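Local coordinates for protein HAD family phosphatase (Pseudomonas syringae pv. tomato, PDB 2ODA) that belongs to a Pseudomonas-specific subfamily of the haloacid dehalogenase superfamily, with a fold related to phosphatases but a biochemical function not firmly established, at residues 60-63 against 64-67; 85-89 against 90-94. One frame throughout, in Å; residues are numbered along the deposited sequence.

Overall arrangement
Contact 1 and contact 2 come in series along the chain and illustrate how a parallel sheet hands its chain over to helices. Residues 60-67 run from the loop after strand 55-58 into helix 63-69, and residues 85-94 from the end of the longer loop after strand 78-79, the neighbour of 55-58 and the outermost at that side of the sheet, into helix 91-99. Both therefore leave the C-terminal edge of the sheet, where haloacid dehalogenase folds generally place their active site. Their centres are about 17 Å apart, yet they meet where Glu-60 of contact 1 packs on the ring of Trp-87 in contact 2. Only contact 2 also reaches the second subunit.

Contact 1 of 2, residues 60-63 against 64-67; sequences ELPE and ALST
Pro-62 and Glu-63 meet Leu-65, Ser-66 and Thr-67 through backbone bonds that start a helix. Pro-62 occupies the N-cap position, and its O is gripped by two donors. Ser-66 N approaches in the carbonyl plane at 3.1 Å from Pro-62 O, on a nearly straight bond (N-H...O 163°). Leu-65 N, 2.9 Å from the same Pro-62 O, comes instead from above that plane. One residue further along, Thr-67 N reaches Glu-63 O at 3.0 Å.

The side-chain bond runs alongside this last one. Thr-67 OG1 donates to Glu-63 OE2 over only 2.5 Å, meeting the carboxylate from above its plane. In Glu-63, CG lies anti to the backbone N (chi1 -174°), and a bend at chi2 (-78°) brings the carboxylate alongside the first turn, beside Thr-67. Its charge there would probably be favoured by the positive end of the helix dipole.

In the Rossmann-like core of the haloacid dehalogenase fold, such a turn joins a parallel strand to the next helix, here strand 55-58 to helix 63-69. A water ties the two sides of the turn, giving a bond to Leu-61 O at 2.7 Å and pairing with Ser-66 OG at 2.8 Å. Leu-61 O is also held by Arg-82, while the carboxylate of Glu-60 makes a salt bridge with Arg-116.

Apolar packing is light and falls to Leu-65. Its CD1 stands 4.2 Å from Leu-61 CD2, the two side chains crossing at about a right angle, and CD1 also brushes the ring CD of Pro-62. Outside the turn Leu-65 packs on Pro-30, Leu-61 on Ala-24 and Ser-14, and Ser-66 on Leu-13.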
ATOM      1  N   GLU B  60      -4.416  17.853  -5.050  1.00  8.08           N
ATOM      2  CA  GLU B  60      -3.479  18.051  -6.163  1.00  8.29           C
ATOM      3  C   GLU B  60      -3.439  19.521  -6.584  1.00  8.81           C
ATOM      4  O   GLU B  60      -2.621  19.914  -7.424  1.00  8.27           O
ATOM      5  CB  GLU B  60      -3.855  17.158  -7.347  1.00  8.14           C
ATOM      6  CG  GLU B  60      -5.239  17.452  -7.926  1.00  7.81           C
ATOM      7  CD  GLU B  60      -5.546  16.730  -9.227  1.00  9.57           C
ATOM      8  OE1 GLU B  60      -4.743  15.876  -9.670  1.00 11.31           O
ATOM      9  OE2 GLU B  60      -6.615  17.023  -9.810  1.00 11.14           O
ATOM     10  N   LEU B  61      -4.302  20.343  -5.991  1.00  8.29           N
ATOM     11  CA  LEU B  61      -4.304  21.773  -6.316  1.00  8.07           C
ATOM     12  C   LEU B  61      -2.944  22.378  -6.020  1.00  7.96           C
ATOM     13  O   LEU B  61      -2.233  21.878  -5.144  1.00  7.76           O
ATOM     14  CB  LEU B  61      -5.383  22.527  -5.522  1.00  7.98           C
ATOM     15  CG  LEU B  61      -6.849  22.232  -5.842  1.00  6.96           C
ATOM     16  CD1 LEU B  61      -7.708  22.609  -4.652  1.00  7.89           C
ATOM     17  CD2 LEU B  61      -7.318  22.964  -7.072  1.00 10.21           C
ATOM     18  N   PRO B  62      -2.580  23.463  -6.738  1.00  8.50           N
ATOM     19  CA  PRO B  62      -1.370  24.195  -6.385  1.00  9.23           C
ATOM     20  C   PRO B  62      -1.378  24.602  -4.931  1.00  9.68           C
ATOM     21  O   PRO B  62      -2.451  24.842  -4.370  1.00 10.06           O
ATOM     22  CB  PRO B  62      -1.469  25.463  -7.247  1.00  9.80           C
ATOM     23  CG  PRO B  62      -2.300  25.098  -8.404  1.00  9.81           C
ATOM     24  CD  PRO B  62      -3.269  24.050  -7.913  1.00  8.53           C
ATOM     25  N   GLU B  63      -0.191  24.721  -4.337  1.00 10.17           N
ATOM     26  CA  GLU B  63      -0.024  25.112  -2.927  1.00 11.01           C
ATOM     27  C   GLU B  63      -0.727  26.445  -2.606  1.00 11.20           C
ATOM     28  O   GLU B  63      -1.298  26.610  -1.519  1.00 10.58           O
ATOM     29  CB  GLU B  63       1.475  25.204  -2.607  1.00 11.97           C
ATOM     30  CG  GLU B  63       1.847  25.467  -1.145  1.00 13.50           C
ATOM     31  CD  GLU B  63       1.692  26.922  -0.722  1.00 17.77           C
ATOM     32  OE1 GLU B  63       1.876  27.817  -1.565  1.00 19.92           O
ATOM     33  OE2 GLU B  63       1.408  27.170   0.470  1.00 16.12           O
ATOM     34  N   ALA B  64      -0.695  27.384  -3.556  1.00 10.36           N
ATOM     35  CA  ALA B  64      -1.343  28.693  -3.389  1.00 10.34           C
ATOM     36  C   ALA B  64      -2.819  28.581  -3.052  1.00 10.10           C
ATOM     37  O   ALA B  64      -3.398  29.488  -2.425  1.00 10.52           O
ATOM     38  CB  ALA B  64      -1.165  29.547  -4.649  1.00 11.06           C
ATOM     39  N   LEU B  65      -3.418  27.475  -3.486  1.00  9.31           N
ATOM     40  CA  LEU B  65      -4.827  27.193  -3.254  1.00  9.18           C
ATOM     41  C   LEU B  65      -5.101  26.235  -2.087  1.00  8.97           C
ATOM     42  O   LEU B  65      -5.971  26.512  -1.264  1.00  9.25           O
ATOM     43  CB  LEU B  65      -5.512  26.681  -4.529  1.00  8.51           C
ATOM     44  CG  LEU B  65      -5.478  27.613  -5.736  1.00  8.31           C
ATOM     45  CD1 LEU B  65      -6.263  26.978  -6.879  1.00  8.88           C
ATOM     46  CD2 LEU B  65      -5.962  29.029  -5.361  1.00  6.74           C
ATOM     47  N   SER B  66      -4.364  25.132  -1.987  1.00  8.93           N
ATOM     48  CA  SER B  66      -4.679  24.169  -0.923  1.00  8.11           C
ATOM     49  C   SER B  66      -4.235  24.655   0.467  1.00  9.09           C
ATOM     50  O   SER B  66      -4.838  24.270   1.477  1.00  8.82           O
ATOM     51  CB  SER B  66      -4.086  22.792  -1.225  1.00  8.92           C
ATOM     52  OG  SER B  66      -2.689  22.880  -1.373  1.00  7.40           O
ATOM     53  N   THR B  67      -3.185  25.479   0.542  1.00  8.82           N
ATOM     54  CA  THR B  67      -2.767  25.973   1.861  1.00  9.10           C
ATOM     55  C   THR B  67      -3.886  26.771   2.549  1.00  9.78           C
ATOM     56  O   THR B  67      -4.245  26.451   3.687  1.00  9.23           O
ATOM     57  CB  THR B  67      -1.375  26.705   1.818  1.00 10.17           C
ATOM     58  OG1 THR B  67      -0.360  25.730   1.539  1.00  8.32           O
ATOM     59  CG2 THR B  67      -1.048  27.384   3.150  1.00 11.98           C
TER
HETATM   60  O   HOH W   1      -2.650  20.488  -2.904  1.00 11.79           O

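Contact 2 of 2, residues 85-89 against 90-94; sequences AGWPQ and PDACW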
ATOM      1  N   ALA B  85       4.380  11.161  -8.671  1.00 12.25           N
ATOM      2  CA  ALA B  85       3.472  10.564  -9.650  1.00 11.86           C
ATOM      3  C   ALA B  85       2.044  10.790  -9.135  1.00 11.71           C
ATOM      4  O   ALA B  85       1.700  10.323  -8.042  1.00 10.74           O
ATOM      5  CB  ALA B  85       3.757   9.057  -9.813  1.00 12.13           C
ATOM      6  N   GLY B  86       1.252  11.526  -9.912  1.00 10.74           N
ATOM      7  CA  GLY B  86      -0.086  11.979  -9.493  1.00 10.77           C
ATOM      8  C   GLY B  86      -1.169  10.942  -9.677  1.00 10.26           C
ATOM      9  O   GLY B  86      -0.902   9.851 -10.165  1.00 10.41           O
ATOM     10  N   TRP B  87      -2.398  11.289  -9.299  1.00  9.24           N
ATOM     11  CA  TRP B  87      -3.528  10.388  -9.427  1.00  8.91           C
ATOM     12  C   TRP B  87      -3.684   9.933 -10.893  1.00  8.69           C
ATOM     13  O   TRP B  87      -3.403  10.702 -11.801  1.00  8.57           O
ATOM     14  CB  TRP B  87      -4.806  11.097  -8.973  1.00  7.90           C
ATOM     15  CG  TRP B  87      -4.695  11.876  -7.681  1.00  9.32           C
ATOM     16  CD1 TRP B  87      -3.765  11.725  -6.691  1.00  8.01           C
ATOM     17  CD2 TRP B  87      -5.579  12.906  -7.242  1.00  7.91           C
ATOM     18  NE1 TRP B  87      -4.001  12.617  -5.670  1.00  8.01           N
ATOM     19  CE2 TRP B  87      -5.110  13.357  -5.989  1.00  7.44           C
ATOM     20  CE3 TRP B  87      -6.731  13.490  -7.788  1.00  8.18           C
ATOM     21  CZ2 TRP B  87      -5.738  14.381  -5.275  1.00  8.63           C
ATOM     22  CZ3 TRP B  87      -7.363  14.497  -7.067  1.00  7.47           C
ATOM     23  CH2 TRP B  87      -6.861  14.937  -5.828  1.00  8.34           C
ATOM     24  N   PRO B  88      -4.157   8.705 -11.138  1.00  8.79           N
ATOM     25  CA  PRO B  88      -4.636   7.680 -10.221  1.00  9.10           C
ATOM     26  C   PRO B  88      -3.565   6.730  -9.657  1.00  9.16           C
ATOM     27  O   PRO B  88      -3.943   5.717  -9.067  1.00  8.53           O
ATOM     28  CB  PRO B  88      -5.611   6.882 -11.090  1.00  8.91           C
ATOM     29  CG  PRO B  88      -5.020   6.926 -12.465  1.00  9.59           C
ATOM     30  CD  PRO B  88      -4.253   8.256 -12.543  1.00  8.46           C
ATOM     31  N   GLN B  89      -2.272   7.051  -9.809  1.00  8.50           N
ATOM     32  CA  GLN B  89      -1.202   6.265  -9.166  1.00  9.29           C
ATOM     33  C   GLN B  89      -1.424   6.202  -7.635  1.00  9.11           C
ATOM     34  O   GLN B  89      -1.931   7.172  -7.033  1.00  8.45           O
ATOM     35  CB  GLN B  89       0.203   6.836  -9.466  1.00  9.56           C
ATOM     36  CG  GLN B  89       0.681   6.708 -10.915  1.00 11.97           C
ATOM     37  CD  GLN B  89       0.743   5.272 -11.382  1.00 15.05           C
ATOM     38  OE1 GLN B  89      -0.193   4.777 -12.007  1.00 15.13           O
ATOM     39  NE2 GLN B  89       1.848   4.592 -11.081  1.00 17.51           N
ATOM     40  N   PRO B  90      -1.111   5.044  -7.012  1.00  8.43           N
ATOM     41  CA  PRO B  90      -1.366   4.851  -5.565  1.00  8.39           C
ATOM     42  C   PRO B  90      -0.526   5.758  -4.642  1.00  8.35           C
ATOM     43  O   PRO B  90      -0.853   5.913  -3.444  1.00  7.94           O
ATOM     44  CB  PRO B  90      -0.961   3.377  -5.326  1.00  8.27           C
ATOM     45  CG  PRO B  90       0.021   3.070  -6.476  1.00  9.38           C
ATOM     46  CD  PRO B  90      -0.566   3.827  -7.643  1.00  8.36           C
ATOM     47  N   ASP B  91       0.547   6.327  -5.200  1.00  8.58           N
ATOM     48  CA  ASP B  91       1.545   7.124  -4.459  1.00  9.41           C
ATOM     49  C   ASP B  91       0.967   8.152  -3.472  1.00  8.94           C
ATOM     50  O   ASP B  91       1.401   8.221  -2.332  1.00  8.08           O
ATOM     51  CB  ASP B  91       2.465   7.866  -5.423  1.00  9.55           C
ATOM     52  CG  ASP B  91       3.211   6.941  -6.353  1.00  9.37           C
ATOM     53  OD1 ASP B  91       2.604   5.980  -6.873  1.00 10.42           O
ATOM     54  OD2 ASP B  91       4.413   7.192  -6.555  1.00  9.17           O
ATOM     55  N   ALA B  92       0.012   8.965  -3.922  1.00  8.82           N
ATOM     56  CA  ALA B  92      -0.569   9.975  -3.052  1.00  8.53           C
ATOM     57  C   ALA B  92      -1.111   9.358  -1.744  1.00  8.52           C
ATOM     58  O   ALA B  92      -0.958   9.933  -0.667  1.00  8.34           O
ATOM     59  CB  ALA B  92      -1.656  10.719  -3.772  1.00  8.19           C
ATOM     60  N   CYS B  93      -1.744   8.193  -1.844  1.00  8.57           N
ATOM     61  CA  CYS B  93      -2.329   7.541  -0.662  1.00  8.00           C
ATOM     62  C   CYS B  93      -1.278   6.857   0.215  1.00  8.99           C
ATOM     63  O   CYS B  93      -1.292   6.992   1.451  1.00  8.16           O
ATOM     64  CB  CYS B  93      -3.396   6.548  -1.094  1.00  7.80           C
ATOM     65  SG  CYS B  93      -4.848   7.390  -1.817  1.00  7.88           S
ATOM     66  N   TRP B  94      -0.351   6.142  -0.419  1.00  8.17           N
ATOM     67  CA  TRP B  94       0.734   5.541   0.348  1.00  9.62           C
ATOM     68  C   TRP B  94       1.569   6.582   1.057  1.00 10.63           C
ATOM     69  O   TRP B  94       1.925   6.413   2.233  1.00 11.09           O
ATOM     70  CB  TRP B  94       1.614   4.690  -0.551  1.00  8.67           C
ATOM     71  CG  TRP B  94       0.943   3.431  -1.004  1.00  8.59           C
ATOM     72  CD1 TRP B  94      -0.092   2.763  -0.392  1.00 10.35           C
ATOM     73  CD2 TRP B  94       1.308   2.654  -2.145  1.00  7.98           C
ATOM     74  NE1 TRP B  94      -0.404   1.617  -1.118  1.00  9.15           N
ATOM     75  CE2 TRP B  94       0.442   1.536  -2.194  1.00  9.69           C
ATOM     76  CE3 TRP B  94       2.267   2.807  -3.149  1.00  8.83           C
ATOM     77  CZ2 TRP B  94       0.533   0.555  -3.205  1.00  8.75           C
ATOM     78  CZ3 TRP B  94       2.359   1.827  -4.155  1.00  9.32           C
ATOM     79  CH2 TRP B  94       1.481   0.736  -4.185  1.00  8.52           C
TER
HETATM   80  O   HOH W   2      -0.742   9.645  -6.642  1.00  7.76           O
HETATM   81  O   HOH W   3       5.490   9.569  -6.466  1.00 21.07           O
HETATM   82  O   HOH W   4       3.474   4.389  -8.880  1.00 30.49           O
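Trp-87 and Ala-92 make the direct apolar touch of this turn: the methyl CB of Ala-92 sits at the edge of the indole, near its plane, 3.7 Å from Trp-87 CD1 and close to NE1 as well. Asp-91, in the first turn of the helix, faces the loop, with its CB against Ala-85 O and its OD1 3.6 Å from Gln-89 CB.

No direct hydrogen bond joins the two segments; waters do that work. One of them gives bonds to Ala-85 O and to Gln-89 O (2.8 Å) and accepts from Ala-92 N (2.9 Å), bridging the bend of the loop and giving a helix N-H its acceptor; it also lies in the plane of the Trp-87 ring, at its edge. The carboxylate of Asp-91 uses two others. Through OD2, 2.6 Å from its water, it is linked to Ala-85 N, and through OD1 it is linked, by a weak bond at the far end, to Gln-89 NE2. With chi1 at -59°, its CG lies beside the backbone N and the group faces back over the loop.

Behind this shell, a cis peptide before Pro-88 and the bond from Gln-89 N to Gly-86 O (3.1 Å) shape a type VIa turn, consistent with its fixing the relative placement of Trp-87 and Gln-89. Pro-90 CB rests on one face of the Trp-94 indole, which stacks on Trp-94 of the second subunit. Helix 115-123 packs alongside: Trp-87 lies on its Arg-116 and Leu-117, and its Ser-120 bonds Gln-89 O, so the turn ends the loop that connects strand 78-79 to helix 91-99, packed against helix 115-123.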